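Local coordinates for protein gamma-glutamyltranspeptidase (Ggt) (Helicobacter pylori 26695, PDB 5BPK) that probably transfers or hydrolyses the gamma-glutamyl group of glutathione and related compounds, as an N-terminal nucleophile (Ntn) hydrolase, at residues A[134-139]-A[253-258]; A[147-152]-A[261-266]. One frame throughout, in Å; residues are numbered along the deposited sequence.

How the contacts relate
From the N terminus, the chain passes through strands 85-91 and 97-102 before reaching 134-139, the loop that leads into helix 139-150, and then 147-152 at the far end of that helix. A largely helical excursion follows. On its return, helix 253-257 packs on the loop and closes contact 1 over 113 intervening residues; strand 262-271 then starts, and Trp263 near its start meets 147-152, closing contact 2 over 108. First partners come in the order 1, 2 and second partners in the same order, so the two closures cross. Together they tie the loop before helix 139-150 and the helix's C-terminal part to the returning chain, one through a short helix and the other through the antiparallel sheet.

Contact 1: residues A[134-139]-A[253-258]; sequences AGVPGT and KEDLAS
Val136 reaches across to the helix 253-257 with both of its methyl groups. CG2 rests on the methylene of Asp255, 3.8 Å from its CB, while CG1 sits between the carbonyl O of Asp255 (3.9 Å) and Leu256 CD2 (4.2 Å). The valine torsion spreads the two methyls in this way: with chi1 at -174°, CG1 is trans to the backbone N and CG2 trans to the carbonyl carbon. Leu256 leaves the helix obliquely, but its end bends back toward the loop, and CD2 also comes within 4.4 Å of Pro137 CD. Valine and proline suit a buried loop because they are compact and apolar and bring no side-chain polar group needing a partner. Asp255 meets this surface chiefly through CB; its carboxylate is held by the backbone, OD1 taking a hydrogen bond from Leu108 N and OD2 one from Thr252 N, the residue just before the helix, as in one half of a capping box. Beyond the pair, Leu256 joins the loop to Ala237 and Ile240 of helix 234-246 and to Tyr232 of helix 229-232, which Pro137 also touches through Phe231.

Contact 2: residues A[147-152]-A[261-266]; sequences LKKYGT and VKWRKP. With EDO (1,2-ethanediol), chain M.
Lys149 lies over one face of the Trp263 indole. Its CD sits 3.6 Å from Trp263 CE2, and farther along the chain the ammonium NZ stands 3.7 Å from the centroid of the five-membered ring, only 12° off the ring normal, a well-centred cation-pi contact. The extended lysine chain makes this possible: chi1 of -161° sets CG trans to the backbone N, and the later torsions stay near trans, bringing CD over the CE2-CZ2 side of the indole and NZ over the five-membered ring. Lysine suits this exposed place because its apolar stem and its charge can both use the same aromatic surface. Tyr150 meets the other end of the indole, its ring edge directed at the tryptophan in an offset edge-to-face pair with planes at 88°; Tyr150 CE2 comes 3.6 Å from Trp263 CH2. Lys149 CG in turn covers a face of the tyrosine ring. The motif is helix-on-sheet packing: the C-terminal part of helix 139-150 lies against strand 262-271 of a four-stranded antiparallel sheet in this Ntn-hydrolase fold. At the indole edge, Trp263 NE1 donates a bent hydrogen bond of 3.1 Å to O1 of an ethanediol, probably from the crystallisation liquor, which is also hydrogen-bonded to Ala145 O. Farther out, Leu100 and Met146 pack on Trp263, while Tyr150 also touches Val98 of strand 97-102 and Ile62 of helix 61-75, and its carbonyl O is hydrogen-bonded to Asn60 ND2.

Contact 1: residues A[134-139]-A[253-258]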
ATOM      1  N   ALA A 134      -2.837 -17.123   3.263  1.00 12.13           N
ATOM      2  CA  ALA A 134      -3.635 -16.289   2.336  1.00 12.48           C
ATOM      3  C   ALA A 134      -5.019 -15.917   2.853  1.00 13.18           C
ATOM      4  O   ALA A 134      -5.769 -16.773   3.340  1.00 15.03           O
ATOM      5  CB  ALA A 134      -3.773 -16.983   0.992  1.00 14.05           C
ATOM      6  N   GLY A 135      -5.363 -14.636   2.707  1.00 13.82           N
ATOM      7  CA  GLY A 135      -6.743 -14.179   2.797  1.00 13.17           C
ATOM      8  C   GLY A 135      -7.444 -14.313   1.454  1.00 11.92           C
ATOM      9  O   GLY A 135      -6.805 -14.520   0.419  1.00 12.59           O
ATOM     10  N   VAL A 136      -8.768 -14.194   1.466  1.00 11.51           N
ATOM     11  CA  VAL A 136      -9.550 -14.291   0.229  1.00 11.02           C
ATOM     12  C   VAL A 136      -9.240 -13.084  -0.671  1.00 11.34           C
ATOM     13  O   VAL A 136      -9.447 -11.959  -0.249  1.00 12.07           O
ATOM     14  CB  VAL A 136     -11.068 -14.340   0.525  1.00 10.47           C
ATOM     15  CG1 VAL A 136     -11.827 -14.585  -0.760  1.00 11.78           C
ATOM     16  CG2 VAL A 136     -11.385 -15.432   1.553  1.00 13.73           C
ATOM     17  N   PRO A 137      -8.726 -13.312  -1.905  1.00 11.84           N
ATOM     18  CA  PRO A 137      -8.305 -12.173  -2.741  1.00 12.67           C
ATOM     19  C   PRO A 137      -9.433 -11.203  -3.105  1.00 11.66           C
ATOM     20  O   PRO A 137     -10.541 -11.639  -3.471  1.00 13.04           O
ATOM     21  CB  PRO A 137      -7.795 -12.840  -4.010  1.00 12.31           C
ATOM     22  CG  PRO A 137      -7.334 -14.210  -3.556  1.00 13.04           C
ATOM     23  CD  PRO A 137      -8.345 -14.602  -2.509  1.00 12.65           C
ATOM     24  N   GLY A 138      -9.124  -9.912  -3.037  1.00  9.50           N
ATOM     25  CA  GLY A 138     -10.057  -8.844  -3.365  1.00 10.43           C
ATOM     26  C   GLY A 138      -9.770  -8.054  -4.623  1.00 10.24           C
ATOM     27  O   GLY A 138     -10.642  -7.328  -5.086  1.00 11.11           O
ATOM     28  N   THR A 139      -8.551  -8.161  -5.174  1.00 10.93           N
ATOM     29  CA  THR A 139      -8.151  -7.301  -6.299  1.00 10.35           C
ATOM     30  C   THR A 139      -9.088  -7.338  -7.498  1.00 10.23           C
ATOM     31  O   THR A 139      -9.456  -6.292  -8.007  1.00 10.77           O
ATOM     32  CB  THR A 139      -6.728  -7.607  -6.742  1.00  9.26           C
ATOM     33  OG1 THR A 139      -5.855  -7.255  -5.662  1.00  9.66           O
ATOM     34  CG2 THR A 139      -6.328  -6.849  -8.025  1.00 11.42           C
ATOM     35  N   LYS A 253     -14.647 -22.442  -2.516  1.00 18.07           N
ATOM     36  CA  LYS A 253     -15.571 -21.787  -3.435  1.00 18.70           C
ATOM     37  C   LYS A 253     -16.580 -20.890  -2.699  1.00 17.96           C
ATOM     38  O   LYS A 253     -17.012 -19.876  -3.242  1.00 18.14           O
ATOM     39  CB  LYS A 253     -16.303 -22.821  -4.301  1.00 18.53           C
ATOM     40  CG  LYS A 253     -15.429 -23.411  -5.390  1.00 20.97           C
ATOM     41  CD  LYS A 253     -16.204 -24.379  -6.273  1.00 27.69           C
ATOM     42  CE  LYS A 253     -16.412 -25.718  -5.587  1.00 32.82           C
ATOM     43  NZ  LYS A 253     -16.985 -26.734  -6.524  1.00 36.19           N
ATOM     44  N   GLU A 254     -16.950 -21.265  -1.476  1.00 17.48           N
ATOM     45  CA  GLU A 254     -17.877 -20.464  -0.680  1.00 17.32           C
ATOM     46  C   GLU A 254     -17.244 -19.127  -0.280  1.00 16.63           C
ATOM     47  O   GLU A 254     -17.902 -18.080  -0.336  1.00 18.71           O
ATOM     48  CB  GLU A 254     -18.351 -21.210   0.569  1.00 19.75           C
ATOM     49  CG  GLU A 254     -19.519 -20.505   1.276  1.00 25.32           C
ATOM     50  CD  GLU A 254     -19.996 -21.209   2.540  1.00 29.57           C
ATOM     51  OE1 GLU A 254     -19.429 -22.266   2.905  1.00 32.15           O
ATOM     52  OE2 GLU A 254     -20.943 -20.690   3.171  1.00 34.58           O
ATOM     53  N   ASP A 255     -15.971 -19.160   0.099  1.00 17.05           N
ATOM     54  CA  ASP A 255     -15.236 -17.927   0.400  1.00 16.21           C
ATOM     55  C   ASP A 255     -15.230 -17.001  -0.811  1.00 15.26           C
ATOM     56  O   ASP A 255     -15.492 -15.806  -0.702  1.00 16.23           O
ATOM     57  CB  ASP A 255     -13.789 -18.225   0.789  1.00 17.01           C
ATOM     58  CG  ASP A 255     -13.646 -18.757   2.196  1.00 16.15           C
ATOM     59  OD1 ASP A 255     -14.100 -18.090   3.138  1.00 18.85           O
ATOM     60  OD2 ASP A 255     -13.039 -19.830   2.367  1.00 18.89           O
ATOM     61  N   LEU A 256     -14.931 -17.567  -1.972  1.00 14.93           N
ATOM     62  CA  LEU A 256     -14.763 -16.775  -3.183  1.00 15.57           C
ATOM     63  C   LEU A 256     -16.100 -16.172  -3.611  1.00 14.48           C
ATOM     64  O   LEU A 256     -16.166 -14.987  -3.935  1.00 14.47           O
ATOM     65  CB  LEU A 256     -14.137 -17.612  -4.303  1.00 15.05           C
ATOM     66  CG  LEU A 256     -12.693 -18.066  -4.045  1.00 14.40           C
ATOM     67  CD1 LEU A 256     -12.324 -19.245  -4.940  1.00 16.83           C
ATOM     68  CD2 LEU A 256     -11.667 -16.945  -4.177  1.00 13.24           C
ATOM     69  N   ALA A 257     -17.168 -16.978  -3.573  1.00 16.43           N
ATOM     70  CA  ALA A 257     -18.502 -16.510  -3.961  1.00 17.41           C
ATOM     71  C   ALA A 257     -19.068 -15.449  -3.009  1.00 17.37           C
ATOM     72  O   ALA A 257     -19.953 -14.676  -3.397  1.00 19.90           O
ATOM     73  CB  ALA A 257     -19.472 -17.695  -4.080  1.00 18.67           C
ATOM     74  N   SER A 258     -18.555 -15.418  -1.776  1.00 15.56           N
ATOM     75  CA  SER A 258     -18.983 -14.441  -0.768  1.00 15.19           C
ATOM     76  C   SER A 258     -18.049 -13.223  -0.610  1.00 13.30           C
ATOM     77  O   SER A 258     -18.314 -12.346   0.235  1.00 13.65           O
ATOM     78  CB  SER A 258     -19.198 -15.120   0.591  1.00 17.56           C
ATOM     79  OG  SER A 258     -18.015 -15.685   1.130  1.00 18.19           O
TER

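Contact 2: residues A[147-152]-A[261-266]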
ATOM      1  N   LEU A 147     -14.571   0.102 -11.945  1.00 14.09           N
ATOM      2  CA  LEU A 147     -14.911   0.256 -13.358  1.00 14.26           C
ATOM      3  C   LEU A 147     -16.419   0.389 -13.552  1.00 15.50           C
ATOM      4  O   LEU A 147     -16.893   1.288 -14.264  1.00 15.87           O
ATOM      5  CB  LEU A 147     -14.408  -0.936 -14.164  1.00 14.70           C
ATOM      6  CG  LEU A 147     -14.525  -0.759 -15.674  1.00 16.25           C
ATOM      7  CD1 LEU A 147     -13.702   0.446 -16.141  1.00 19.06           C
ATOM      8  CD2 LEU A 147     -14.092  -2.026 -16.374  1.00 16.94           C
ATOM      9  N   LYS A 148     -17.173  -0.502 -12.917  1.00 14.32           N
ATOM     10  CA  LYS A 148     -18.629  -0.476 -13.032  1.00 16.70           C
ATOM     11  C   LYS A 148     -19.240   0.827 -12.528  1.00 15.83           C
ATOM     12  O   LYS A 148     -20.130   1.374 -13.167  1.00 19.21           O
ATOM     13  CB  LYS A 148     -19.264  -1.675 -12.331  1.00 18.65           C
ATOM     14  CG  LYS A 148     -19.209  -2.942 -13.159  1.00 24.68           C
ATOM     15  CD  LYS A 148     -20.076  -4.055 -12.561  1.00 31.87           C
ATOM     16  CE  LYS A 148     -20.128  -5.275 -13.478  1.00 35.95           C
ATOM     17  NZ  LYS A 148     -21.170  -6.261 -13.064  1.00 40.61           N
ATOM     18  N   LYS A 149     -18.772   1.328 -11.386  1.00 16.27           N
ATOM     19  CA  LYS A 149     -19.395   2.503 -10.763  1.00 16.38           C
ATOM     20  C   LYS A 149     -18.977   3.826 -11.411  1.00 15.99           C
ATOM     21  O   LYS A 149     -19.799   4.744 -11.518  1.00 17.98           O
ATOM     22  CB  LYS A 149     -19.085   2.541  -9.271  1.00 17.98           C
ATOM     23  CG  LYS A 149     -20.005   3.411  -8.445  1.00 21.94           C
ATOM     24  CD  LYS A 149     -19.900   3.071  -6.962  1.00 26.51           C
ATOM     25  CE  LYS A 149     -20.971   3.780  -6.140  1.00 29.82           C
ATOM     26  NZ  LYS A 149     -20.974   3.308  -4.716  1.00 29.35           N
ATOM     27  N   TYR A 150     -17.714   3.918 -11.838  1.00 15.49           N
ATOM     28  CA  TYR A 150     -17.118   5.197 -12.232  1.00 16.20           C
ATOM     29  C   TYR A 150     -16.350   5.220 -13.551  1.00 16.68           C
ATOM     30  O   TYR A 150     -15.924   6.291 -13.968  1.00 17.30           O
ATOM     31  CB  TYR A 150     -16.192   5.714 -11.127  1.00 14.76           C
ATOM     32  CG  TYR A 150     -16.856   5.945  -9.793  1.00 16.70           C
ATOM     33  CD1 TYR A 150     -17.882   6.884  -9.655  1.00 20.37           C
ATOM     34  CD2 TYR A 150     -16.453   5.245  -8.659  1.00 20.21           C
ATOM     35  CE1 TYR A 150     -18.499   7.101  -8.433  1.00 18.36           C
ATOM     36  CE2 TYR A 150     -17.067   5.465  -7.416  1.00 21.18           C
ATOM     37  CZ  TYR A 150     -18.090   6.391  -7.314  1.00 19.44           C
ATOM     38  OH  TYR A 150     -18.703   6.620  -6.101  1.00 21.99           O
ATOM     39  N   GLY A 151     -16.164   4.071 -14.198  1.00 16.24           N
ATOM     40  CA  GLY A 151     -15.396   3.991 -15.443  1.00 18.01           C
ATOM     41  C   GLY A 151     -16.254   4.301 -16.657  1.00 17.83           C
ATOM     42  O   GLY A 151     -17.476   4.451 -16.550  1.00 18.54           O
ATOM     43  N   THR A 152     -15.603   4.405 -17.810  1.00 16.70           N
ATOM     44  CA  THR A 152     -16.294   4.638 -19.081  1.00 17.35           C
ATOM     45  C   THR A 152     -15.912   3.644 -20.176  1.00 17.48           C
ATOM     46  O   THR A 152     -16.624   3.538 -21.176  1.00 19.73           O
ATOM     47  CB  THR A 152     -16.049   6.070 -19.603  1.00 17.54           C
ATOM     48  OG1 THR A 152     -14.681   6.219 -20.011  1.00 17.59           O
ATOM     49  CG2 THR A 152     -16.397   7.097 -18.543  1.00 16.31           C
ATOM     50  N   VAL A 261     -16.397  -6.358  -2.017  1.00 13.87           N
ATOM     51  CA  VAL A 261     -15.768  -5.040  -1.791  1.00 13.60           C
ATOM     52  C   VAL A 261     -16.702  -4.211  -0.928  1.00 12.54           C
ATOM     53  O   VAL A 261     -17.884  -4.530  -0.800  1.00 13.09           O
ATOM     54  CB  VAL A 261     -15.457  -4.241  -3.102  1.00 13.20           C
ATOM     55  CG1 VAL A 261     -14.543  -5.048  -4.030  1.00 15.07           C
ATOM     56  CG2 VAL A 261     -16.738  -3.794  -3.813  1.00 15.49           C
ATOM     57  N   LYS A 262     -16.164  -3.161  -0.319  1.00 12.28           N
ATOM     58  CA  LYS A 262     -16.971  -2.190   0.394  1.00 12.29           C
ATOM     59  C   LYS A 262     -16.590  -0.782  -0.011  1.00 11.64           C
ATOM     60  O   LYS A 262     -15.420  -0.405   0.027  1.00 12.88           O
ATOM     61  CB  LYS A 262     -16.827  -2.367   1.892  1.00 13.78           C
ATOM     62  CG  LYS A 262     -17.474  -3.676   2.358  1.00 17.59           C
ATOM     63  CD  LYS A 262     -17.634  -3.762   3.854  1.00 18.88           C
ATOM     64  CE  LYS A 262     -18.527  -2.672   4.414  1.00 20.27           C
ATOM     65  NZ  LYS A 262     -19.034  -3.030   5.773  1.00 26.30           N
ATOM     66  N   TRP A 263     -17.585  -0.011  -0.438  1.00 12.86           N
ATOM     67  CA  TRP A 263     -17.406   1.422  -0.615  1.00 13.32           C
ATOM     68  C   TRP A 263     -17.565   2.093   0.734  1.00 12.65           C
ATOM     69  O   TRP A 263     -18.631   2.021   1.354  1.00 15.40           O
ATOM     70  CB  TRP A 263     -18.424   1.986  -1.595  1.00 14.04           C
ATOM     71  CG  TRP A 263     -18.254   1.477  -2.972  1.00 13.56           C
ATOM     72  CD1 TRP A 263     -18.967   0.483  -3.575  1.00 16.48           C
ATOM     73  CD2 TRP A 263     -17.304   1.934  -3.937  1.00 13.70           C
ATOM     74  NE1 TRP A 263     -18.515   0.288  -4.856  1.00 17.34           N
ATOM     75  CE2 TRP A 263     -17.501   1.172  -5.113  1.00 17.16           C
ATOM     76  CE3 TRP A 263     -16.317   2.923  -3.932  1.00 14.07           C
ATOM     77  CZ2 TRP A 263     -16.739   1.372  -6.271  1.00 16.28           C
ATOM     78  CZ3 TRP A 263     -15.573   3.123  -5.077  1.00 14.57           C
ATOM     79  CH2 TRP A 263     -15.782   2.345  -6.229  1.00 15.88           C
ATOM     80  N   ARG A 264     -16.496   2.726   1.194  1.00 12.14           N
ATOM     81  CA  ARG A 264     -16.456   3.319   2.514  1.00 11.81           C
ATOM     82  C   ARG A 264     -16.215   4.810   2.404  1.00 12.05           C
ATOM     83  O   ARG A 264     -15.665   5.300   1.414  1.00 13.53           O
ATOM     84  CB  ARG A 264     -15.347   2.683   3.345  1.00 12.74           C
ATOM     85  CG  ARG A 264     -15.436   1.159   3.455  1.00 12.49           C
ATOM     86  CD  ARG A 264     -14.516   0.672   4.532  1.00 12.31           C
ATOM     87  NE  ARG A 264     -14.420  -0.774   4.714  1.00 10.96           N
ATOM     88  CZ  ARG A 264     -15.072  -1.472   5.646  1.00 10.73           C
ATOM     89  NH1 ARG A 264     -15.940  -0.880   6.454  1.00 13.36           N
ATOM     90  NH2 ARG A 264     -14.851  -2.780   5.771  1.00 11.59           N
ATOM     91  N   LYS A 265     -16.587   5.528   3.454  1.00 11.92           N
ATOM     92  CA  LYS A 265     -16.190   6.910   3.587  1.00 13.14           C
ATOM     93  C   LYS A 265     -14.690   6.957   3.857  1.00 12.22           C
ATOM     94  O   LYS A 265     -14.179   6.178   4.671  1.00 13.32           O
ATOM     95  CB  LYS A 265     -16.935   7.574   4.725  1.00 15.43           C
ATOM     96  CG  LYS A 265     -18.421   7.759   4.460  1.00 20.52           C
ATOM     97  CD  LYS A 265     -19.045   8.573   5.573  1.00 27.83           C
ATOM     98  CE  LYS A 265     -20.548   8.693   5.427  1.00 34.83           C
ATOM     99  NZ  LYS A 265     -21.129   9.483   6.553  1.00 40.75           N
ATOM    100  N   PRO A 266     -13.968   7.824   3.138  1.00 12.97           N
ATOM    101  CA  PRO A 266     -12.573   8.020   3.489  1.00 13.08           C
ATOM    102  C   PRO A 266     -12.452   8.715   4.830  1.00 11.33           C
ATOM    103  O   PRO A 266     -13.415   9.323   5.308  1.00 13.80           O
ATOM    104  CB  PRO A 266     -12.042   8.936   2.378  1.00 13.95           C
ATOM    105  CG  PRO A 266     -13.213   9.614   1.832  1.00 15.97           C
ATOM    106  CD  PRO A 266     -14.427   8.779   2.112  1.00 13.76           C
TER
HETATM  107  C1  EDO M 409     -19.657  -2.597  -7.055  1.00 41.14           C
HETATM  108  O1  EDO M 409     -19.764  -2.432  -5.641  1.00 42.53           O
HETATM  109  C2  EDO M 409     -19.450  -1.238  -7.715  1.00 39.54           C
HETATM  110  O2  EDO M 409     -19.673  -1.321  -9.129  1.00 37.76           O